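Local coordinates for protein integral membrane indolylacetylinositol arabinosyltransferase EmbB (Mycolicibacterium smegmatis MC2 155, PDB 7BVC) that probably transfers arabinose units in the membrane, polymerising them into the arabinan of cell-wall arabinogalactan, and binds the drug ethambutol, at residues B[604-616]-B[678-691]. Sequence-based numbering, arbitrary orientation.
Sequences VLRSARNRMAFLS and TESRVVDRLTAAPI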
loop_
_atom_site.group_PDB
_atom_site.type_symbol
_atom_site.label_atom_id
_atom_site.label_comp_id
_atom_site.label_asym_id
_atom_site.label_seq_id
_atom_site.Cartn_x
_atom_site.Cartn_y
_atom_site.Cartn_z
ATOM N N VAL B 604 18.689 39.352 2.014
ATOM C CA VAL B 604 18.322 38.940 0.667
ATOM C C VAL B 604 16.811 38.977 0.471
ATOM O O VAL B 604 16.317 39.541 -0.506
ATOM C CB VAL B 604 18.892 37.543 0.342
ATOM C CG1 VAL B 604 18.587 37.168 -1.091
ATOM C CG2 VAL B 604 20.387 37.518 0.590
ATOM N N LEU B 605 16.058 38.378 1.393
ATOM C CA LEU B 605 14.607 38.542 1.441
ATOM C C LEU B 605 14.320 39.753 2.317
ATOM O O LEU B 605 14.412 39.683 3.543
ATOM C CB LEU B 605 13.929 37.288 1.982
ATOM C CG LEU B 605 13.342 36.308 0.966
ATOM C CD1 LEU B 605 12.667 35.148 1.674
ATOM C CD2 LEU B 605 12.365 37.011 0.047
ATOM N N ARG B 606 13.962 40.869 1.687
ATOM C CA ARG B 606 13.860 42.136 2.394
ATOM C C ARG B 606 12.461 42.431 2.915
ATOM O O ARG B 606 12.320 43.254 3.826
ATOM C CB ARG B 606 14.316 43.277 1.483
ATOM C CG ARG B 606 15.653 43.019 0.813
ATOM C CD ARG B 606 15.858 43.923 -0.385
ATOM N NE ARG B 606 15.332 43.337 -1.612
ATOM C CZ ARG B 606 15.417 43.913 -2.805
ATOM N NH1 ARG B 606 16.007 45.092 -2.929
ATOM N NH2 ARG B 606 14.908 43.315 -3.873
ATOM N N SER B 607 11.431 41.790 2.371
ATOM C CA SER B 607 10.061 42.037 2.796
ATOM C C SER B 607 9.676 41.076 3.911
ATOM O O SER B 607 10.078 39.911 3.909
ATOM C CB SER B 607 9.095 41.890 1.622
ATOM O OG SER B 607 8.856 40.526 1.334
ATOM N N ALA B 608 8.882 41.575 4.860
ATOM C CA ALA B 608 8.552 40.789 6.043
ATOM C C ALA B 608 7.608 39.636 5.729
ATOM O O ALA B 608 7.705 38.574 6.355
ATOM C CB ALA B 608 7.944 41.689 7.115
ATOM N N ARG B 609 6.695 39.814 4.772
ATOM C CA ARG B 609 5.686 38.785 4.539
ATOM C C ARG B 609 6.280 37.548 3.880
ATOM O O ARG B 609 5.823 36.432 4.148
ATOM C CB ARG B 609 4.534 39.347 3.706
ATOM C CG ARG B 609 4.824 39.545 2.234
ATOM C CD ARG B 609 3.538 39.490 1.432
ATOM N NE ARG B 609 3.716 39.953 0.059
ATOM C CZ ARG B 609 4.066 39.170 -0.955
ATOM N NH1 ARG B 609 4.201 39.679 -2.170
ATOM N NH2 ARG B 609 4.277 37.881 -0.757
ATOM N N ASN B 610 7.311 37.711 3.053
ATOM C CA ASN B 610 7.960 36.548 2.455
ATOM C C ASN B 610 8.675 35.718 3.514
ATOM O O ASN B 610 8.589 34.481 3.514
ATOM C CB ASN B 610 8.934 37.000 1.369
ATOM C CG ASN B 610 8.236 37.675 0.207
ATOM O OD1 ASN B 610 7.203 37.210 -0.267
ATOM N ND2 ASN B 610 8.799 38.782 -0.259
ATOM N N ARG B 611 9.367 36.381 4.440
ATOM C CA ARG B 611 10.043 35.661 5.511
ATOM C C ARG B 611 9.041 35.013 6.459
ATOM O O ARG B 611 9.275 33.907 6.959
ATOM C CB ARG B 611 10.978 36.612 6.256
ATOM C CG ARG B 611 12.211 36.981 5.447
ATOM C CD ARG B 611 13.212 37.783 6.250
ATOM N NE ARG B 611 13.002 39.221 6.119
ATOM C CZ ARG B 611 12.762 40.034 7.138
ATOM N NH1 ARG B 611 12.700 39.551 8.369
ATOM N NH2 ARG B 611 12.586 41.329 6.928
ATOM N N MET B 612 7.904 35.673 6.695
ATOM C CA MET B 612 6.862 35.060 7.511
ATOM C C MET B 612 6.277 33.829 6.828
ATOM O O MET B 612 5.994 32.821 7.486
ATOM C CB MET B 612 5.770 36.081 7.818
ATOM C CG MET B 612 5.055 35.833 9.127
ATOM S SD MET B 612 6.117 36.117 10.551
ATOM C CE MET B 612 5.404 34.977 11.726
ATOM N N ALA B 613 6.093 33.889 5.507
ATOM C CA ALA B 613 5.592 32.726 4.781
ATOM C C ALA B 613 6.590 31.576 4.825
ATOM O O ALA B 613 6.199 30.407 4.940
ATOM C CB ALA B 613 5.273 33.108 3.335
ATOM N N PHE B 614 7.886 31.883 4.745
ATOM C CA PHE B 614 8.879 30.819 4.851
ATOM C C PHE B 614 8.891 30.209 6.249
ATOM O O PHE B 614 9.047 28.991 6.399
ATOM C CB PHE B 614 10.267 31.336 4.481
ATOM C CG PHE B 614 11.275 30.243 4.296
ATOM C CD1 PHE B 614 11.221 29.417 3.188
ATOM C CD2 PHE B 614 12.266 30.026 5.236
ATOM C CE1 PHE B 614 12.139 28.406 3.017
ATOM C CE2 PHE B 614 13.187 29.014 5.066
ATOM C CZ PHE B 614 13.124 28.204 3.955
ATOM N N LEU B 615 8.740 31.037 7.284
ATOM C CA LEU B 615 8.617 30.507 8.640
ATOM C C LEU B 615 7.403 29.594 8.765
ATOM O O LEU B 615 7.469 28.537 9.408
ATOM C CB LEU B 615 8.532 31.658 9.641
ATOM C CG LEU B 615 8.441 31.276 11.116
ATOM C CD1 LEU B 615 9.659 30.475 11.528
ATOM C CD2 LEU B 615 8.298 32.517 11.977
ATOM N N SER B 616 6.282 29.998 8.165
ATOM C CA SER B 616 5.094 29.150 8.154
ATOM C C SER B 616 5.375 27.812 7.485
ATOM O O SER B 616 4.952 26.762 7.979
ATOM C CB SER B 616 3.948 29.870 7.446
ATOM O OG SER B 616 2.798 29.050 7.381
ATOM N N THR B 678 6.162 46.211 5.102
ATOM C CA THR B 678 7.447 45.604 4.783
ATOM C C THR B 678 8.518 45.855 5.838
ATOM O O THR B 678 9.668 45.449 5.631
ATOM C CB THR B 678 7.964 46.105 3.424
ATOM O OG1 THR B 678 8.092 47.533 3.463
ATOM C CG2 THR B 678 7.027 45.706 2.294
ATOM N N GLU B 679 8.194 46.499 6.958
ATOM C CA GLU B 679 9.193 46.886 7.949
ATOM C C GLU B 679 8.726 46.508 9.352
ATOM O O GLU B 679 8.744 47.313 10.282
ATOM C CB GLU B 679 9.503 48.380 7.851
ATOM C CG GLU B 679 10.946 48.759 8.217
ATOM C CD GLU B 679 11.213 48.825 9.713
ATOM O OE1 GLU B 679 12.259 48.300 10.150
ATOM O OE2 GLU B 679 10.400 49.430 10.443
ATOM N N SER B 680 8.270 45.270 9.515
ATOM C CA SER B 680 7.991 44.771 10.850
ATOM C C SER B 680 9.300 44.518 11.597
ATOM O O SER B 680 10.356 44.301 10.996
ATOM C CB SER B 680 7.158 43.492 10.785
ATOM O OG SER B 680 6.889 42.993 12.081
ATOM N N ARG B 681 9.223 44.545 12.927
ATOM C CA ARG B 681 10.417 44.454 13.760
ATOM C C ARG B 681 10.553 43.141 14.509
ATOM O O ARG B 681 11.677 42.678 14.707
ATOM C CB ARG B 681 10.448 45.604 14.774
ATOM C CG ARG B 681 11.791 45.775 15.463
ATOM C CD ARG B 681 12.005 47.207 15.916
ATOM N NE ARG B 681 13.423 47.547 15.991
ATOM C CZ ARG B 681 14.165 47.892 14.944
ATOM N NH1 ARG B 681 15.449 48.183 15.106
ATOM N NH2 ARG B 681 13.625 47.946 13.734
ATOM N N VAL B 682 9.448 42.528 14.931
ATOM C CA VAL B 682 9.540 41.221 15.572
ATOM C C VAL B 682 9.755 40.112 14.552
ATOM O O VAL B 682 10.275 39.045 14.904
ATOM C CB VAL B 682 8.291 40.941 16.420
ATOM C CG1 VAL B 682 8.081 42.058 17.424
ATOM C CG2 VAL B 682 7.075 40.803 15.535
ATOM N N VAL B 683 9.374 40.335 13.292
ATOM C CA VAL B 683 9.697 39.374 12.246
ATOM C C VAL B 683 11.202 39.297 12.047
ATOM O O VAL B 683 11.745 38.222 11.766
ATOM C CB VAL B 683 8.967 39.738 10.940
ATOM C CG1 VAL B 683 9.225 38.689 9.878
ATOM C CG2 VAL B 683 7.480 39.876 11.193
ATOM N N ASP B 684 11.904 40.426 12.197
ATOM C CA ASP B 684 13.360 40.409 12.114
ATOM C C ASP B 684 13.971 39.522 13.190
ATOM O O ASP B 684 15.025 38.917 12.972
ATOM C CB ASP B 684 13.913 41.829 12.228
ATOM C CG ASP B 684 13.550 42.690 11.038
ATOM O OD1 ASP B 684 13.365 42.136 9.936
ATOM O OD2 ASP B 684 13.460 43.923 11.204
ATOM N N ARG B 685 13.328 39.436 14.356
ATOM C CA ARG B 685 13.809 38.556 15.413
ATOM C C ARG B 685 13.433 37.104 15.146
ATOM O O ARG B 685 14.240 36.200 15.382
ATOM C CB ARG B 685 13.252 39.006 16.763
ATOM C CG ARG B 685 13.772 40.350 17.240
ATOM C CD ARG B 685 13.071 40.786 18.516
ATOM N NE ARG B 685 13.381 42.169 18.868
ATOM C CZ ARG B 685 12.655 42.908 19.700
ATOM N NH1 ARG B 685 11.572 42.399 20.270
ATOM N NH2 ARG B 685 13.011 44.158 19.961
ATOM N N LEU B 686 12.215 36.864 14.657
ATOM C CA LEU B 686 11.740 35.493 14.510
ATOM C C LEU B 686 12.334 34.792 13.295
ATOM O O LEU B 686 12.445 33.563 13.292
ATOM C CB LEU B 686 10.215 35.469 14.428
ATOM C CG LEU B 686 9.446 35.950 15.657
ATOM C CD1 LEU B 686 7.970 36.082 15.334
ATOM C CD2 LEU B 686 9.652 34.997 16.819
ATOM N N THR B 687 12.725 35.537 12.261
ATOM C CA THR B 687 13.109 34.951 10.982
ATOM C C THR B 687 14.599 35.100 10.698
ATOM O O THR B 687 15.007 35.424 9.582
ATOM C CB THR B 687 12.296 35.565 9.846
ATOM O OG1 THR B 687 12.571 36.967 9.762
ATOM C CG2 THR B 687 10.810 35.359 10.087
ATOM N N ALA B 688 15.431 34.869 11.707
ATOM C CA ALA B 688 16.881 34.838 11.548
ATOM C C ALA B 688 17.336 33.395 11.747
ATOM O O ALA B 688 17.360 32.894 12.874
ATOM C CB ALA B 688 17.561 35.783 12.535
ATOM N N ALA B 689 17.683 32.731 10.641
ATOM C CA ALA B 689 18.160 31.352 10.635
ATOM C C ALA B 689 17.157 30.400 11.275
ATOM O O ALA B 689 17.410 29.883 12.369
ATOM C CB ALA B 689 19.511 31.248 11.347
ATOM N N PRO B 690 16.006 30.148 10.640
ATOM C CA PRO B 690 15.044 29.197 11.216
ATOM C C PRO B 690 15.401 27.745 10.928
ATOM O O PRO B 690 15.033 26.844 11.691
ATOM C CB PRO B 690 13.726 29.594 10.542
ATOM C CG PRO B 690 14.140 30.136 9.223
ATOM C CD PRO B 690 15.494 30.775 9.409
ATOM N N ILE B 691 16.116 27.510 9.832
ATOM C CA ILE B 691 16.494 26.164 9.407
ATOM C C ILE B 691 17.492 25.539 10.383
ATOM O O ILE B 691 17.335 24.357 10.729
ATOM C CB ILE B 691 17.052 26.173 7.974
ATOM C CG1 ILE B 691 16.028 26.774 7.011
ATOM C CG2 ILE B 691 17.426 24.769 7.538
ATOM C CD1 ILE B 691 16.443 26.705 5.561
#
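Arg-611 NH1 is held by two acceptors of the facing segment. It gives a hydrogen bond to Thr-687 OG1 at 2.9 Å, the acceptor lying almost in the guanidinium plane. The same nitrogen forms a salt bridge with Asp-684, reaching the anti lone pair of OD1, which is tilted from that plane, at 3.1 Å from NH1; a weak bond from NH2 to this oxygen supplements it, and the guanidinium and carboxylate planes are inclined by 19°. The arginine chain, bent at chi3 (-92°), brings NE back to Leu-605 O (3.0 Å) in the loop ahead of helix 608-625. Asp-684 belongs to the short helix 682-686, and Thr-687 directly follows it.

Apolar packing flanks this polar centre. Met-612 SD lies 4.0 Å from Val-683 CG2, while Leu-615 spans Leu-686 and Pro-690. Farther along, Ile-691 CD1 meets the edge of the Phe-614 ring, 4.0 Å from CZ. Neighbouring Arg-609 turns instead to a bound cardiolipin, with which it forms a salt bridge. Arg-611 thus links the start of helix 608-625, predicted to be transmembrane, to the segment leading into helix 690-712, and Asp-684 probably offsets its buried charge.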